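Local structure of pyocin S5 (6THK) at residues A[388-393]-A[463-468]. The protein is a bacteriocin that probably kills susceptible bacteria by forming channels that depolarise their cytoplasmic membrane. The protein carries 1 engineered substitution. Sequence-based numbering, arbitrary orientation.
Sequences AKAFDS and TATPIG
Ala-390 and Phe-391, in the last turn of helix 381-392, pack against Thr-465, Pro-466 and Ile-467, which form the bend of a helical hairpin between helices 451-464 and 468-481. The setting is the all-helical pore-forming domain of a channel-forming colicin. The bend lies in a stretch predicted to span the membrane, consistent with the buried hydrophobic hairpin of this family.

The Phe-391 side chain leaves its backbone pointing away from the bend, yet its ring swings back. With CG anti to the carbonyl carbon (chi1 -84°), the far end of the ring reaches Ile-467, and Phe-391 CZ comes within 3.6 Å of Ile-467 CD1. Ile-467 CG1 is anti to the backbone N (chi1 -167°), and the second torsion, 136°, turns CD1 to the ring; the two side chains run at a slant to each other. Val-475 of helix 468-481 and Thr-461 of helix 451-464 touch both side chains, while Phe-426 sets its ring against Phe-391. The pair therefore sits in an apolar layer shared by several helices.

Ala-390 faces the bend directly, its methyl lying against backbone, with CB 3.6 Å from Pro-466 O and 3.9 Å from Ile-467 CA. Pro-466 is the centre of an inverse gamma turn, closed by Ile-467 N donating to Thr-465 O at 2.8 Å. Farther out, at the exposed end, Ser-393 OG approaches the proline ring, 4.0 Å from Pro-466 CD.

Thr-465 divides its two branches. Thr-465 OG1 turns back to hydrogen-bond with Thr-461 O in the preceding helix, whereas the methyl is turned to the helix end, where the 2.9 Å modelled between Thr-465 CG2 and Ala-390 O is shorter than normal contact and probably in part an inaccuracy of the model.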
loop_
_atom_site.group_PDB
_atom_site.type_symbol
_atom_site.label_atom_id
_atom_site.label_comp_id
_atom_site.label_asym_id
_atom_site.label_seq_id
_atom_site.Cartn_x
_atom_site.Cartn_y
_atom_site.Cartn_z
ATOM N N ALA A 388 -17.049 67.074 -10.432
ATOM C CA ALA A 388 -18.224 66.288 -10.832
ATOM C C ALA A 388 -17.988 65.543 -12.158
ATOM O O ALA A 388 -18.190 64.331 -12.210
ATOM C CB ALA A 388 -19.429 67.183 -10.929
ATOM N N LYS A 389 -17.454 66.244 -13.184
ATOM C CA LYS A 389 -17.120 65.690 -14.503
ATOM C C LYS A 389 -16.130 64.546 -14.434
ATOM O O LYS A 389 -16.312 63.556 -15.153
ATOM C CB LYS A 389 -16.623 66.782 -15.458
ATOM N N ALA A 390 -15.152 64.649 -13.547
ATOM C CA ALA A 390 -14.140 63.621 -13.364
ATOM C C ALA A 390 -14.763 62.319 -12.892
ATOM O O ALA A 390 -14.414 61.254 -13.350
ATOM C CB ALA A 390 -13.108 64.084 -12.371
ATOM N N PHE A 391 -15.694 62.435 -11.967
ATOM C CA PHE A 391 -16.388 61.306 -11.418
ATOM C C PHE A 391 -17.258 60.606 -12.450
ATOM O O PHE A 391 -17.412 59.414 -12.398
ATOM C CB PHE A 391 -17.246 61.757 -10.263
ATOM C CG PHE A 391 -16.519 61.846 -8.965
ATOM C CD1 PHE A 391 -15.771 60.800 -8.507
ATOM C CD2 PHE A 391 -16.619 62.971 -8.186
ATOM C CE1 PHE A 391 -15.135 60.880 -7.298
ATOM C CE2 PHE A 391 -15.989 63.065 -6.972
ATOM C CZ PHE A 391 -15.237 62.017 -6.530
ATOM N N ASP A 392 -17.829 61.365 -13.372
ATOM C CA ASP A 392 -18.681 60.831 -14.423
ATOM C C ASP A 392 -17.832 60.008 -15.355
ATOM O O ASP A 392 -18.285 59.014 -15.857
ATOM C CB ASP A 392 -19.349 61.956 -15.227
ATOM C CG ASP A 392 -20.748 62.293 -14.746
ATOM O OD1 ASP A 392 -21.150 61.772 -13.696
ATOM O OD2 ASP A 392 -21.448 63.094 -15.404
ATOM N N SER A 393 -16.603 60.431 -15.588
ATOM C CA SER A 393 -15.684 59.736 -16.478
ATOM C C SER A 393 -15.024 58.508 -15.855
ATOM O O SER A 393 -14.230 57.837 -16.491
ATOM C CB SER A 393 -14.592 60.703 -16.936
ATOM O OG SER A 393 -13.467 60.022 -17.445
ATOM N N THR A 463 -6.813 56.378 -8.831
ATOM C CA THR A 463 -6.174 55.541 -9.862
ATOM C C THR A 463 -7.031 55.289 -11.121
ATOM O O THR A 463 -6.501 54.863 -12.153
ATOM C CB THR A 463 -5.732 54.179 -9.273
ATOM O OG1 THR A 463 -6.903 53.392 -9.055
ATOM C CG2 THR A 463 -4.883 54.301 -8.001
ATOM N N ALA A 464 -8.350 55.491 -11.023
ATOM C CA ALA A 464 -9.277 55.213 -12.123
ATOM C C ALA A 464 -9.976 56.451 -12.686
ATOM O O ALA A 464 -10.735 56.330 -13.650
ATOM C CB ALA A 464 -10.318 54.214 -11.642
ATOM N N THR A 465 -9.717 57.628 -12.105
ATOM C CA THR A 465 -10.400 58.879 -12.446
ATOM C C THR A 465 -9.418 60.054 -12.683
ATOM O O THR A 465 -8.462 60.169 -11.908
ATOM C CB THR A 465 -11.270 59.258 -11.204
ATOM O OG1 THR A 465 -11.800 58.092 -10.603
ATOM C CG2 THR A 465 -12.388 60.195 -11.497
ATOM N N PRO A 466 -9.699 61.004 -13.629
ATOM C CA PRO A 466 -8.861 62.219 -13.750
ATOM C C PRO A 466 -9.319 63.266 -12.712
ATOM O O PRO A 466 -9.617 64.439 -13.030
ATOM C CB PRO A 466 -9.121 62.698 -15.199
ATOM C CG PRO A 466 -10.261 61.835 -15.727
ATOM C CD PRO A 466 -10.813 61.035 -14.592
ATOM N N ILE A 467 -9.363 62.826 -11.436
ATOM C CA ILE A 467 -9.879 63.561 -10.282
ATOM C C ILE A 467 -9.109 64.903 -9.986
ATOM O O ILE A 467 -9.761 65.909 -9.621
ATOM C CB ILE A 467 -10.018 62.644 -9.021
ATOM C CG1 ILE A 467 -10.844 63.338 -7.948
ATOM C CG2 ILE A 467 -8.686 62.092 -8.467
ATOM C CD1 ILE A 467 -11.740 62.566 -7.353
ATOM N N GLY A 468 -7.801 64.913 -10.186
ATOM C CA GLY A 468 -6.976 66.084 -9.919
ATOM C C GLY A 468 -6.645 66.232 -8.445
ATOM O O GLY A 468 -7.220 65.532 -7.603
#